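Local coordinates for protein P domain of VPI (Norovirus Hu/GI.7/TCH-060/USA/2003, PDB 4P12) that forms the protruding spike on the norovirus capsid surface and, as in related noroviruses, probably carries the surface that binds host glycans, at residues R5-P10 against F285-W290; V22-N27 against F204-P209; G167-P172 against S212-Q217; P195-A200 against V291-Q296. One frame throughout, in Å; residues are numbered along the deposited sequence.

How the contacts relate
From the N terminus, contact 1 closes the longest loop, bringing the arm at 5-10 onto strand 284-291. Nested within it, contact 2 sets 22-27 against strand 200-207, and its loop takes in the whole six-stranded sheet of 65-162. Contact 3, also nested in contact 1, crosses contact 2 by joining the loop at 167-172 to the loop before strand 217-220. Contact 4 crosses all three, tying 195-200 to the segment following strand 284-291. Contacts 1 and 2 meet where Phe-285 CE2 lies 4.0 Å from Phe-204 CE1. Contacts 2 and 3 meet at a probable hydrogen bond, Phe-208 N to Ala-216 O, 3.0 Å.

Contact 1 of 4, residues R5-P10 against F285-W290; sequences RQLTVP and FVFSSW
The N-terminal arm around Leu-7 and Val-9 runs along strand 284-291 of the antiparallel sheet built largely from the C-terminal half of the chain, on the flank where Phe-285 and Phe-287 meet it. The directions of the touching parts differ by 174°, so the two run antiparallel, yet no direct backbone bond joins them; the closest CA atoms, of Thr-8 and Phe-287, are 5.6 Å apart, and water bridges the N-H and C=O groups. One molecule donates to both Val-9 O and Phe-285 O, a second accepts from Val-9 N and Phe-287 N, and a third links Pro-10 O to Phe-285 N. A fourth accepts from the indole NE1 of Trp-290 at 2.7 Å, lying in the ring plane at its edge, and also receives a weak bond from Leu-7 N.

Between the waters the contact is largely apolar packing. Leu-7 CD2 touches Trp-290 CH2 at 3.6 Å, the two side chains crossing at about a right angle; with CG of Leu-7 anti to its own N (chi1 -177°), the branch is carried to the indole's benzo ring. Leu-7 O lies over one face of the Phe-287 ring toward the rim, 3.8 Å from CG of Phe-287, and Ser-289 N likewise over the opposite face. Val-9 CG2 presses on Phe-285 O at 3.3 Å.

Helix 224-233 covers the arm through Phe-226 and Gln-233, and His-229 and Gln-233 bond to Thr-8 OG1. Strand 241-247 pairs with 284-291 on its other edge, where Ser-288 and Ser-289 form a classic bulge opposite Leu-243.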
loop_
_atom_site.group_PDB
_atom_site.type_symbol
_atom_site.label_atom_id
_atom_site.label_comp_id
_atom_site.label_asym_id
_atom_site.label_seq_id
_atom_site.Cartn_x
_atom_site.Cartn_y
_atom_site.Cartn_z
ATOM N N ARG A 5 -24.174 -3.614 8.959
ATOM C CA ARG A 5 -25.510 -3.681 8.355
ATOM C C ARG A 5 -25.612 -3.298 6.871
ATOM O O ARG A 5 -25.595 -4.167 6.001
ATOM C CB ARG A 5 -26.464 -2.791 9.155
ATOM N N GLN A 6 -25.540 -2.046 6.519
ATOM C CA GLN A 6 -25.734 -1.645 5.123
ATOM C C GLN A 6 -24.455 -1.530 4.295
ATOM O O GLN A 6 -23.481 -0.908 4.719
ATOM C CB GLN A 6 -26.512 -0.328 5.067
ATOM C CG GLN A 6 -27.990 -0.486 5.373
ATOM C CD GLN A 6 -28.727 -1.205 4.261
ATOM O OE1 GLN A 6 -28.505 -0.935 3.078
ATOM N NE2 GLN A 6 -29.604 -2.129 4.632
ATOM N N LEU A 7 -24.478 -2.117 3.098
ATOM C CA LEU A 7 -23.336 -2.055 2.185
ATOM C C LEU A 7 -23.059 -0.639 1.679
ATOM O O LEU A 7 -23.968 0.092 1.273
ATOM C CB LEU A 7 -23.577 -2.970 0.985
ATOM C CG LEU A 7 -22.440 -3.060 -0.036
ATOM C CD1 LEU A 7 -21.247 -3.806 0.519
ATOM C CD2 LEU A 7 -22.931 -3.731 -1.313
ATOM N N THR A 8 -21.787 -0.264 1.713
ATOM C CA THR A 8 -21.301 0.936 1.040
ATOM C C THR A 8 -20.040 0.568 0.274
ATOM O O THR A 8 -19.459 -0.491 0.504
ATOM C CB THR A 8 -20.980 2.067 2.023
ATOM O OG1 THR A 8 -19.998 1.606 2.964
ATOM C CG2 THR A 8 -22.232 2.496 2.774
ATOM N N VAL A 9 -19.611 1.438 -0.638
ATOM C CA VAL A 9 -18.273 1.314 -1.205
ATOM C C VAL A 9 -17.476 2.555 -0.787
ATOM O O VAL A 9 -18.065 3.559 -0.380
ATOM C CB VAL A 9 -18.306 1.142 -2.752
ATOM C CG1 VAL A 9 -18.937 -0.186 -3.130
ATOM C CG2 VAL A 9 -19.049 2.293 -3.398
ATOM N N PRO A 10 -16.138 2.473 -0.835
ATOM C CA PRO A 10 -15.295 3.583 -0.355
ATOM C C PRO A 10 -15.572 4.937 -1.001
ATOM O O PRO A 10 -15.651 5.026 -2.223
ATOM C CB PRO A 10 -13.888 3.133 -0.756
ATOM C CG PRO A 10 -13.944 1.653 -0.687
ATOM C CD PRO A 10 -15.325 1.296 -1.199
ATOM N N PHE A 285 -17.109 5.993 -6.778
ATOM C CA PHE A 285 -18.213 5.036 -6.828
ATOM C C PHE A 285 -19.063 5.193 -5.579
ATOM O O PHE A 285 -18.525 5.354 -4.473
ATOM C CB PHE A 285 -17.711 3.597 -6.910
ATOM C CG PHE A 285 -17.063 3.252 -8.224
ATOM C CD1 PHE A 285 -17.840 2.875 -9.321
ATOM C CD2 PHE A 285 -15.690 3.300 -8.365
ATOM C CE1 PHE A 285 -17.247 2.568 -10.544
ATOM C CE2 PHE A 285 -15.092 2.980 -9.576
ATOM C CZ PHE A 285 -15.867 2.615 -10.661
ATOM N N VAL A 286 -20.384 5.159 -5.759
ATOM C CA VAL A 286 -21.332 5.306 -4.655
ATOM C C VAL A 286 -22.441 4.262 -4.802
ATOM O O VAL A 286 -23.007 4.099 -5.891
ATOM C CB VAL A 286 -21.973 6.715 -4.636
ATOM C CG1 VAL A 286 -22.923 6.856 -3.444
ATOM C CG2 VAL A 286 -20.902 7.806 -4.601
ATOM N N PHE A 287 -22.732 3.541 -3.722
ATOM C CA PHE A 287 -23.836 2.589 -3.709
ATOM C C PHE A 287 -25.164 3.287 -3.976
ATOM O O PHE A 287 -25.473 4.328 -3.379
ATOM C CB PHE A 287 -23.906 1.864 -2.354
ATOM C CG PHE A 287 -25.092 0.937 -2.210
ATOM C CD1 PHE A 287 -25.022 -0.373 -2.663
ATOM C CD2 PHE A 287 -26.273 1.373 -1.628
ATOM C CE1 PHE A 287 -26.109 -1.230 -2.519
ATOM C CE2 PHE A 287 -27.357 0.524 -1.490
ATOM C CZ PHE A 287 -27.272 -0.777 -1.937
ATOM N N SER A 288 -25.952 2.717 -4.880
ATOM C CA SER A 288 -27.256 3.297 -5.182
ATOM C C SER A 288 -28.395 2.434 -4.628
ATOM O O SER A 288 -29.213 2.906 -3.835
ATOM C CB SER A 288 -27.399 3.502 -6.694
ATOM O OG SER A 288 -28.628 4.133 -7.005
ATOM N N SER A 289 -28.446 1.170 -5.036
ATOM C CA SER A 289 -29.492 0.261 -4.566
ATOM C C SER A 289 -29.155 -1.187 -4.884
ATOM O O SER A 289 -28.267 -1.450 -5.702
ATOM C CB SER A 289 -30.855 0.619 -5.184
ATOM O OG SER A 289 -30.835 0.425 -6.587
ATOM N N TRP A 290 -29.844 -2.114 -4.219
ATOM C CA TRP A 290 -29.799 -3.521 -4.604
ATOM C C TRP A 290 -30.713 -3.757 -5.803
ATOM O O TRP A 290 -31.863 -3.291 -5.833
ATOM C CB TRP A 290 -30.219 -4.416 -3.428
ATOM C CG TRP A 290 -29.215 -4.400 -2.312
ATOM C CD1 TRP A 290 -29.288 -3.690 -1.146
ATOM C CD2 TRP A 290 -27.969 -5.109 -2.272
ATOM N NE1 TRP A 290 -28.163 -3.916 -0.385
ATOM C CE2 TRP A 290 -27.341 -4.788 -1.053
ATOM C CE3 TRP A 290 -27.326 -5.988 -3.149
ATOM C CZ2 TRP A 290 -26.102 -5.316 -0.685
ATOM C CZ3 TRP A 290 -26.099 -6.515 -2.783
ATOM C CH2 TRP A 290 -25.498 -6.174 -1.564
HETATM O O HOH W 1 -27.512 -2.942 2.096
HETATM O O HOH W 2 -19.113 5.803 -1.732
HETATM O O HOH W 3 -21.361 3.938 -1.127
HETATM O O HOH W 4 -14.963 4.891 -5.095
#

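Contact 2 of 4, residues V22-N27 against F204-P209; sequences VPAMIN and FMSDFP
Val-22 and Phe-208 make the tight end of a contact that brings the lead-in to strand 28-30 beside strand 200-207, at the point where the two begin to pair in the antiparallel sheet. Val-22 CG1 stands over the centre of the Phe-208 ring in a CH-pi contact, 3.7 Å from the centroid and only 3° off the ring normal. Pro-209 CD lies over the opposite face, offset toward the rim. In Phe-208, chi1 of -165°, with CG anti to N, carries the ring toward Val-22. Pro-23, the centre of an inverse gamma turn, adds its CD at the same ring. Further along, Ala-24 CB meets Ser-206 CB at 3.6 Å, and Ile-26 CD1 reaches Phe-204 CB at the same distance, beside the loop residue Leu-14.

The looser flank is polar and only partly buried. A water donates to Met-25 O (2.8 Å) and accepts from Asp-207 N (2.9 Å), spanning backbones that do not bond directly there. Met-25 and Asp-207 on this side also pack on Ser-59 and Val-115 of the second subunit, respectively.

The one direct backbone hydrogen bond across the contact is at Met-205 O. Ile-26 CA approaches this oxygen in a CA-H...O contact of 3.4 Å, and Asn-27 N donates to it at 3.0 Å, the N-H...O angle being 165° and the donor almost in line with the C=O bond.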
loop_
_atom_site.group_PDB
_atom_site.type_symbol
_atom_site.label_atom_id
_atom_site.label_comp_id
_atom_site.label_asym_id
_atom_site.label_seq_id
_atom_site.Cartn_x
_atom_site.Cartn_y
_atom_site.Cartn_z
ATOM N N VAL A 22 -0.517 -5.307 -7.957
ATOM C CA VAL A 22 0.838 -4.727 -7.857
ATOM C C VAL A 22 0.813 -3.501 -6.947
ATOM O O VAL A 22 -0.251 -2.888 -6.771
ATOM C CB VAL A 22 1.457 -4.333 -9.243
ATOM C CG1 VAL A 22 1.890 -5.566 -10.014
ATOM C CG2 VAL A 22 0.484 -3.452 -10.077
ATOM N N PRO A 23 1.969 -3.149 -6.344
ATOM C CA PRO A 23 2.019 -1.966 -5.477
ATOM C C PRO A 23 2.070 -0.699 -6.323
ATOM O O PRO A 23 3.145 -0.204 -6.686
ATOM C CB PRO A 23 3.309 -2.162 -4.672
ATOM C CG PRO A 23 4.159 -3.067 -5.511
ATOM C CD PRO A 23 3.232 -3.917 -6.329
ATOM N N ALA A 24 0.889 -0.195 -6.662
ATOM C CA ALA A 24 0.771 0.922 -7.580
ATOM C C ALA A 24 -0.610 1.535 -7.420
ATOM O O ALA A 24 -1.521 0.891 -6.880
ATOM C CB ALA A 24 0.963 0.425 -9.029
ATOM N N MET A 25 -0.801 2.742 -7.946
ATOM C CA MET A 25 -2.086 3.436 -7.831
ATOM C C MET A 25 -2.871 3.445 -9.145
ATOM O O MET A 25 -2.327 3.766 -10.201
ATOM C CB MET A 25 -1.876 4.871 -7.338
ATOM C CG MET A 25 -1.144 4.970 -6.010
ATOM S SD MET A 25 -2.144 4.401 -4.621
ATOM C CE MET A 25 -3.664 5.305 -4.905
ATOM N N ILE A 26 -4.151 3.081 -9.070
ATOM C CA ILE A 26 -4.998 2.957 -10.259
ATOM C C ILE A 26 -4.972 4.276 -11.017
ATOM O O ILE A 26 -5.139 5.345 -10.418
ATOM C CB ILE A 26 -6.466 2.635 -9.876
ATOM C CG1 ILE A 26 -6.565 1.282 -9.149
ATOM C CG2 ILE A 26 -7.379 2.625 -11.112
ATOM C CD1 ILE A 26 -5.944 0.144 -9.900
ATOM N N ASN A 27 -4.790 4.214 -12.335
ATOM C CA ASN A 27 -4.854 5.425 -13.147
ATOM C C ASN A 27 -5.909 5.442 -14.257
ATOM O O ASN A 27 -6.184 6.494 -14.841
ATOM C CB ASN A 27 -3.443 5.840 -13.614
ATOM C CG ASN A 27 -2.922 5.005 -14.763
ATOM O OD1 ASN A 27 -3.238 3.828 -14.885
ATOM N ND2 ASN A 27 -2.027 5.586 -15.551
ATOM N N PHE A 204 -9.290 -2.397 -13.443
ATOM C CA PHE A 204 -8.613 -1.224 -12.912
ATOM C C PHE A 204 -7.126 -1.367 -13.203
ATOM O O PHE A 204 -6.509 -2.346 -12.794
ATOM C CB PHE A 204 -8.917 -1.095 -11.415
ATOM C CG PHE A 204 -10.391 -0.998 -11.125
ATOM C CD1 PHE A 204 -11.031 0.228 -11.166
ATOM C CD2 PHE A 204 -11.147 -2.142 -10.883
ATOM C CE1 PHE A 204 -12.398 0.330 -10.925
ATOM C CE2 PHE A 204 -12.524 -2.059 -10.651
ATOM C CZ PHE A 204 -13.150 -0.827 -10.672
ATOM N N MET A 205 -6.565 -0.398 -13.934
ATOM C CA MET A 205 -5.213 -0.519 -14.495
ATOM C C MET A 205 -4.208 0.339 -13.751
ATOM O O MET A 205 -4.550 1.419 -13.266
ATOM C CB MET A 205 -5.200 -0.066 -15.957
ATOM C CG MET A 205 -6.265 -0.681 -16.835
ATOM S SD MET A 205 -6.195 -2.482 -16.862
ATOM C CE MET A 205 -4.565 -2.748 -17.530
ATOM N N SER A 206 -2.978 -0.156 -13.638
ATOM C CA SER A 206 -1.884 0.630 -13.068
ATOM C C SER A 206 -0.662 0.525 -13.955
ATOM O O SER A 206 -0.399 -0.550 -14.513
ATOM C CB SER A 206 -1.502 0.128 -11.680
ATOM O OG SER A 206 -2.530 0.398 -10.740
ATOM N N ASP A 207 0.085 1.617 -14.069
ATOM C CA ASP A 207 1.400 1.559 -14.707
ATOM C C ASP A 207 2.306 0.677 -13.842
ATOM O O ASP A 207 2.271 0.766 -12.615
ATOM C CB ASP A 207 2.009 2.962 -14.840
ATOM C CG ASP A 207 1.183 3.885 -15.733
ATOM O OD1 ASP A 207 0.502 3.392 -16.659
ATOM O OD2 ASP A 207 1.228 5.116 -15.502
ATOM N N PHE A 208 3.132 -0.160 -14.476
ATOM C CA PHE A 208 4.050 -1.037 -13.748
ATOM C C PHE A 208 5.133 -1.494 -14.694
ATOM O O PHE A 208 4.854 -1.686 -15.882
ATOM C CB PHE A 208 3.314 -2.262 -13.196
ATOM C CG PHE A 208 4.087 -3.006 -12.156
ATOM C CD1 PHE A 208 4.201 -2.490 -10.868
ATOM C CD2 PHE A 208 4.725 -4.202 -12.469
ATOM C CE1 PHE A 208 4.923 -3.164 -9.900
ATOM C CE2 PHE A 208 5.443 -4.882 -11.500
ATOM C CZ PHE A 208 5.539 -4.361 -10.217
ATOM N N PRO A 209 6.373 -1.658 -14.190
ATOM C CA PRO A 209 7.428 -2.053 -15.128
ATOM C C PRO A 209 7.339 -3.505 -15.608
ATOM O O PRO A 209 7.816 -4.432 -14.959
ATOM C CB PRO A 209 8.722 -1.795 -14.345
ATOM C CG PRO A 209 8.325 -1.801 -12.896
ATOM C CD PRO A 209 6.893 -1.337 -12.847
HETATM O O HOH W 5 -0.570 3.795 -12.343
#

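Contact 3 of 4, residues G167-P172 against S212-Q217; sequences GARVDP and SGNTAQ
Arg-169 and Val-170 lie against Ser-212 and Gly-213, joining two loops of the fold: the one that follows strand 153-162 and the one linking strand 200-207 to strand 217-220. Direct backbone bonding is limited to one strong link, Val-170 N to Ser-212 O at 2.8 Å. Its N-H...O angle of 160° is fairly straight, but the donor stands 37° above the carbonyl plane. Gly-213 CA adds a CA-H...O contact to Val-170 O at 3.5 Å, and Arg-169 CA packs 3.2 Å from Ser-212 O.

Bridging water supplies a second kind of link. One molecule donates to Val-170 O and accepts from Asn-214 N at 2.9 Å, so the Val-170 carbonyl is tied to the facing loop without a direct bond. Another donates to Ala-168 O and makes a weak bond with Ser-212 OG.

Side chains contribute mostly van der Waals contact. Extended from CG to NE, Arg-169 passes Asn-214 with its CD 3.7 Å from Asn-214 OD1, and the guanidinium and amide planes are only 7° apart although the two chains cross at a slant. Pro-172 CG touches Gln-217 O at 3.5 Å, just past the inverse gamma turn centred on Ala-216. Val-170 also packs on Pro-163 and Ile-210 of the adjoining loops.

The chemistry is therefore that of a loop-to-loop junction fixed by backbone atoms: one hydrogen bond and one water bridge join the loops at Val-170, whereas the exposed Arg-169 and Asn-214 side chains add coverage without a hydrogen bond to each other.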
loop_
_atom_site.group_PDB
_atom_site.type_symbol
_atom_site.label_atom_id
_atom_site.label_comp_id
_atom_site.label_asym_id
_atom_site.label_seq_id
_atom_site.Cartn_x
_atom_site.Cartn_y
_atom_site.Cartn_z
ATOM N N GLY A 167 12.420 -13.704 -26.393
ATOM C CA GLY A 167 11.487 -13.635 -27.504
ATOM C C GLY A 167 10.032 -13.733 -27.090
ATOM O O GLY A 167 9.131 -13.393 -27.864
ATOM N N ALA A 168 9.801 -14.190 -25.863
ATOM C CA ALA A 168 8.445 -14.342 -25.347
ATOM C C ALA A 168 7.915 -12.999 -24.851
ATOM O O ALA A 168 8.659 -12.029 -24.738
ATOM C CB ALA A 168 8.399 -15.381 -24.237
ATOM N N ARG A 169 6.621 -12.930 -24.573
ATOM C CA ARG A 169 6.080 -11.703 -24.017
ATOM C C ARG A 169 5.518 -11.992 -22.638
ATOM O O ARG A 169 5.289 -13.154 -22.285
ATOM C CB ARG A 169 5.012 -11.073 -24.926
ATOM C CG ARG A 169 3.598 -11.579 -24.678
ATOM C CD ARG A 169 2.586 -10.949 -25.640
ATOM N NE ARG A 169 1.239 -11.487 -25.456
ATOM C CZ ARG A 169 0.827 -12.656 -25.930
ATOM N NH1 ARG A 169 1.658 -13.431 -26.615
ATOM N NH2 ARG A 169 -0.419 -13.055 -25.720
ATOM N N VAL A 170 5.404 -10.951 -21.825
ATOM C CA VAL A 170 4.697 -11.048 -20.554
ATOM C C VAL A 170 3.223 -10.713 -20.772
ATOM O O VAL A 170 2.891 -9.676 -21.356
ATOM C CB VAL A 170 5.272 -10.071 -19.529
ATOM C CG1 VAL A 170 4.471 -10.139 -18.244
ATOM C CG2 VAL A 170 6.738 -10.393 -19.264
ATOM N N ASP A 171 2.340 -11.583 -20.280
ATOM C CA ASP A 171 0.902 -11.342 -20.301
ATOM C C ASP A 171 0.424 -11.266 -18.857
ATOM O O ASP A 171 0.253 -12.293 -18.189
ATOM C CB ASP A 171 0.194 -12.499 -21.025
ATOM C CG ASP A 171 -1.310 -12.325 -21.100
ATOM O OD1 ASP A 171 -1.846 -11.350 -20.529
ATOM O OD2 ASP A 171 -1.964 -13.180 -21.732
ATOM N N PRO A 172 0.208 -10.044 -18.355
ATOM C CA PRO A 172 -0.147 -9.910 -16.941
ATOM C C PRO A 172 -1.597 -10.298 -16.645
ATOM O O PRO A 172 -2.014 -10.212 -15.492
ATOM C CB PRO A 172 0.092 -8.419 -16.661
ATOM C CG PRO A 172 -0.183 -7.766 -17.967
ATOM C CD PRO A 172 0.322 -8.734 -19.024
ATOM N N SER A 212 8.740 -6.291 -22.069
ATOM C CA SER A 212 8.160 -7.098 -23.146
ATOM C C SER A 212 6.715 -7.467 -22.882
ATOM O O SER A 212 6.302 -8.597 -23.138
ATOM C CB SER A 212 8.983 -8.350 -23.436
ATOM O OG SER A 212 10.296 -8.012 -23.802
ATOM N N GLY A 213 5.923 -6.502 -22.440
ATOM C CA GLY A 213 4.493 -6.707 -22.390
ATOM C C GLY A 213 3.888 -5.830 -23.458
ATOM O O GLY A 213 4.562 -4.932 -23.977
ATOM N N ASN A 214 2.645 -6.097 -23.829
ATOM C CA ASN A 214 2.033 -5.309 -24.889
ATOM C C ASN A 214 1.900 -3.857 -24.416
ATOM O O ASN A 214 2.087 -2.918 -25.197
ATOM C CB ASN A 214 0.680 -5.892 -25.297
ATOM C CG ASN A 214 0.816 -7.153 -26.143
ATOM O OD1 ASN A 214 1.901 -7.481 -26.635
ATOM N ND2 ASN A 214 -0.298 -7.856 -26.328
ATOM N N THR A 215 1.481 -3.681 -23.164
ATOM C CA THR A 215 1.619 -2.403 -22.466
ATOM C C THR A 215 2.280 -2.624 -21.116
ATOM O O THR A 215 2.304 -3.751 -20.617
ATOM C CB THR A 215 0.271 -1.704 -22.256
ATOM O OG1 THR A 215 -0.561 -2.519 -21.419
ATOM C CG2 THR A 215 -0.423 -1.459 -23.596
ATOM N N ALA A 216 2.838 -1.567 -20.537
ATOM C CA ALA A 216 3.401 -1.660 -19.199
ATOM C C ALA A 216 2.317 -1.349 -18.169
ATOM O O ALA A 216 2.416 -0.359 -17.425
ATOM C CB ALA A 216 4.592 -0.730 -19.052
ATOM N N GLN A 217 1.254 -2.150 -18.189
ATOM C CA GLN A 217 0.159 -1.973 -17.244
ATOM C C GLN A 217 -0.302 -3.308 -16.688
ATOM O O GLN A 217 -0.186 -4.337 -17.348
ATOM C CB GLN A 217 -1.027 -1.276 -17.914
ATOM C CG GLN A 217 -0.766 0.205 -18.131
ATOM C CD GLN A 217 -2.023 1.031 -17.951
ATOM O OE1 GLN A 217 -2.152 1.778 -16.963
ATOM N NE2 GLN A 217 -2.968 0.889 -18.878
HETATM O O HOH W 6 10.473 -10.625 -25.807
HETATM O O HOH W 7 1.224 -8.466 -22.996
#

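Contact 4 of 4, residues P195-A200 against V291-Q296; sequences PGFGEA and VSRYYQ
Phe-197 leads the contact from a type I' beta turn, Gly-196 to Glu-199, which closes through Glu-199 N to Gly-196 O and meets the type I turn Ser-292 to Tyr-295 beyond strand 284-291. The Phe-197 side chain, with CG anti to the carbonyl carbon (chi1 -58°), points its ring into the second turn. Tyr-294 CA lies over one face, 4.2 Å from the centroid and 23° off the normal. The tyrosine ring meets it rim to rim with neither ring over the other; the very short approach between their edges is doubtful, since the model is overtight near Ser-292 and Tyr-294.

Arg-293 comes to the edge of the same ring, NH1 standing near its plane and 3.8 Å from Phe-197 CE2, while the guanidinium is turned 55° from the ring. Its real anchor is Pro-195 O, which takes two bonds from the guanidinium: NH1 at 2.7 Å, and NH2 at 3.1 Å in a weak, bent bond. Pro-195 CB also touches NH2 of Arg-293, at 3.5 Å. An extended chain from CG to NE carries the group this far, and Tyr-261 of strand 254-261 packs on it.

From the same strand, Lys-259 forms a salt bridge with Glu-199 OE2 and bonds to Arg-293 O and Tyr-295 O; Glu-199 OE1 is held by Thr-267 and Tyr-261. At the exposed end, Gln-296 bends at chi2, and its NE2 donates to Phe-197 O at 3.0 Å, reaching that oxygen from above its carbonyl plane.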
loop_
_atom_site.group_PDB
_atom_site.type_symbol
_atom_site.label_atom_id
_atom_site.label_comp_id
_atom_site.label_asym_id
_atom_site.label_seq_id
_atom_site.Cartn_x
_atom_site.Cartn_y
_atom_site.Cartn_z
ATOM N N PRO A 195 -20.861 -11.630 -16.800
ATOM C CA PRO A 195 -22.118 -12.246 -16.356
ATOM C C PRO A 195 -23.352 -12.057 -17.222
ATOM O O PRO A 195 -24.444 -12.304 -16.711
ATOM C CB PRO A 195 -22.367 -11.559 -15.012
ATOM C CG PRO A 195 -21.734 -10.209 -15.172
ATOM C CD PRO A 195 -20.542 -10.394 -16.067
ATOM N N GLY A 196 -23.220 -11.716 -18.497
ATOM C CA GLY A 196 -24.428 -11.611 -19.301
ATOM C C GLY A 196 -24.984 -10.201 -19.449
ATOM O O GLY A 196 -24.396 -9.241 -18.934
ATOM N N PHE A 197 -26.068 -10.090 -20.218
ATOM C CA PHE A 197 -26.819 -8.838 -20.380
ATOM C C PHE A 197 -25.948 -7.724 -20.942
ATOM O O PHE A 197 -26.105 -6.541 -20.582
ATOM C CB PHE A 197 -27.465 -8.430 -19.054
ATOM C CG PHE A 197 -28.382 -9.483 -18.512
ATOM C CD1 PHE A 197 -29.603 -9.720 -19.118
ATOM C CD2 PHE A 197 -28.006 -10.264 -17.429
ATOM C CE1 PHE A 197 -30.449 -10.708 -18.653
ATOM C CE2 PHE A 197 -28.854 -11.250 -16.952
ATOM C CZ PHE A 197 -30.071 -11.468 -17.563
ATOM N N GLY A 198 -25.033 -8.106 -21.834
ATOM C CA GLY A 198 -24.181 -7.140 -22.507
ATOM C C GLY A 198 -23.090 -6.569 -21.619
ATOM O O GLY A 198 -22.369 -5.659 -22.025
ATOM N N GLU A 199 -22.945 -7.115 -20.415
ATOM C CA GLU A 199 -21.972 -6.601 -19.452
ATOM C C GLU A 199 -20.544 -7.054 -19.700
ATOM O O GLU A 199 -20.292 -8.167 -20.188
ATOM C CB GLU A 199 -22.423 -6.979 -18.032
ATOM C CG GLU A 199 -23.706 -6.259 -17.651
ATOM C CD GLU A 199 -24.256 -6.673 -16.295
ATOM O OE1 GLU A 199 -23.493 -7.127 -15.412
ATOM O OE2 GLU A 199 -25.493 -6.619 -16.146
ATOM N N ALA A 200 -19.620 -6.167 -19.351
ATOM C CA ALA A 200 -18.194 -6.434 -19.452
ATOM C C ALA A 200 -17.581 -6.146 -18.099
ATOM O O ALA A 200 -17.945 -5.170 -17.439
ATOM C CB ALA A 200 -17.549 -5.549 -20.512
ATOM N N VAL A 291 -30.180 -4.498 -6.776
ATOM C CA VAL A 291 -30.867 -4.795 -8.029
ATOM C C VAL A 291 -30.712 -6.249 -8.502
ATOM O O VAL A 291 -29.760 -6.944 -8.149
ATOM C CB VAL A 291 -30.404 -3.854 -9.157
ATOM C CG1 VAL A 291 -30.599 -2.401 -8.750
ATOM C CG2 VAL A 291 -28.951 -4.126 -9.512
ATOM N N SER A 292 -31.712 -6.661 -9.278
ATOM C CA SER A 292 -31.854 -8.017 -9.776
ATOM C C SER A 292 -30.753 -8.355 -10.760
ATOM O O SER A 292 -30.264 -7.495 -11.492
ATOM C CB SER A 292 -33.222 -8.204 -10.436
ATOM O OG SER A 292 -33.171 -9.199 -11.444
ATOM N N ARG A 293 -30.364 -9.610 -10.798
ATOM C CA ARG A 293 -29.115 -9.936 -11.421
ATOM C C ARG A 293 -29.371 -9.433 -12.810
ATOM O O ARG A 293 -28.456 -9.307 -13.625
ATOM C CB ARG A 293 -28.891 -11.447 -11.431
ATOM C CG ARG A 293 -27.785 -11.905 -12.368
ATOM C CD ARG A 293 -27.981 -13.352 -12.788
ATOM N NE ARG A 293 -26.720 -13.991 -13.155
ATOM C CZ ARG A 293 -25.826 -13.459 -13.982
ATOM N NH1 ARG A 293 -26.053 -12.274 -14.533
ATOM N NH2 ARG A 293 -24.706 -14.111 -14.259
ATOM N N TYR A 294 -30.643 -9.174 -13.087
ATOM C CA TYR A 294 -31.067 -9.088 -14.473
ATOM C C TYR A 294 -31.071 -7.669 -15.030
ATOM O O TYR A 294 -31.615 -7.437 -16.111
ATOM C CB TYR A 294 -32.455 -9.728 -14.663
ATOM C CG TYR A 294 -32.561 -11.226 -14.393
ATOM C CD1 TYR A 294 -31.577 -12.107 -14.828
ATOM C CD2 TYR A 294 -33.670 -11.758 -13.743
ATOM C CE1 TYR A 294 -31.681 -13.472 -14.603
ATOM C CE2 TYR A 294 -33.782 -13.123 -13.514
ATOM C CZ TYR A 294 -32.784 -13.973 -13.947
ATOM O OH TYR A 294 -32.885 -15.328 -13.721
ATOM N N TYR A 295 -30.915 -6.786 -14.004
ATOM C CA TYR A 295 -31.008 -5.340 -14.191
ATOM C C TYR A 295 -30.143 -4.921 -15.375
ATOM O O TYR A 295 -28.945 -5.210 -15.405
ATOM C CB TYR A 295 -30.572 -4.602 -12.921
ATOM C CG TYR A 295 -30.700 -3.089 -12.988
ATOM C CD1 TYR A 295 -29.669 -2.304 -13.488
ATOM C CD2 TYR A 295 -31.860 -2.450 -12.564
ATOM C CE1 TYR A 295 -29.776 -0.928 -13.550
ATOM C CE2 TYR A 295 -31.977 -1.063 -12.626
ATOM C CZ TYR A 295 -30.927 -0.316 -13.122
ATOM O OH TYR A 295 -31.018 1.055 -13.187
ATOM N N GLN A 296 -30.747 -4.232 -16.340
ATOM C CA GLN A 296 -30.046 -3.869 -17.566
ATOM C C GLN A 296 -29.413 -2.479 -17.424
ATOM O O GLN A 296 -30.123 -1.483 -17.253
ATOM C CB GLN A 296 -30.995 -3.933 -18.767
ATOM C CG GLN A 296 -30.330 -3.575 -20.085
ATOM C CD GLN A 296 -29.410 -4.681 -20.581
ATOM O OE1 GLN A 296 -29.838 -5.824 -20.751
ATOM N NE2 GLN A 296 -28.135 -4.354 -20.780
#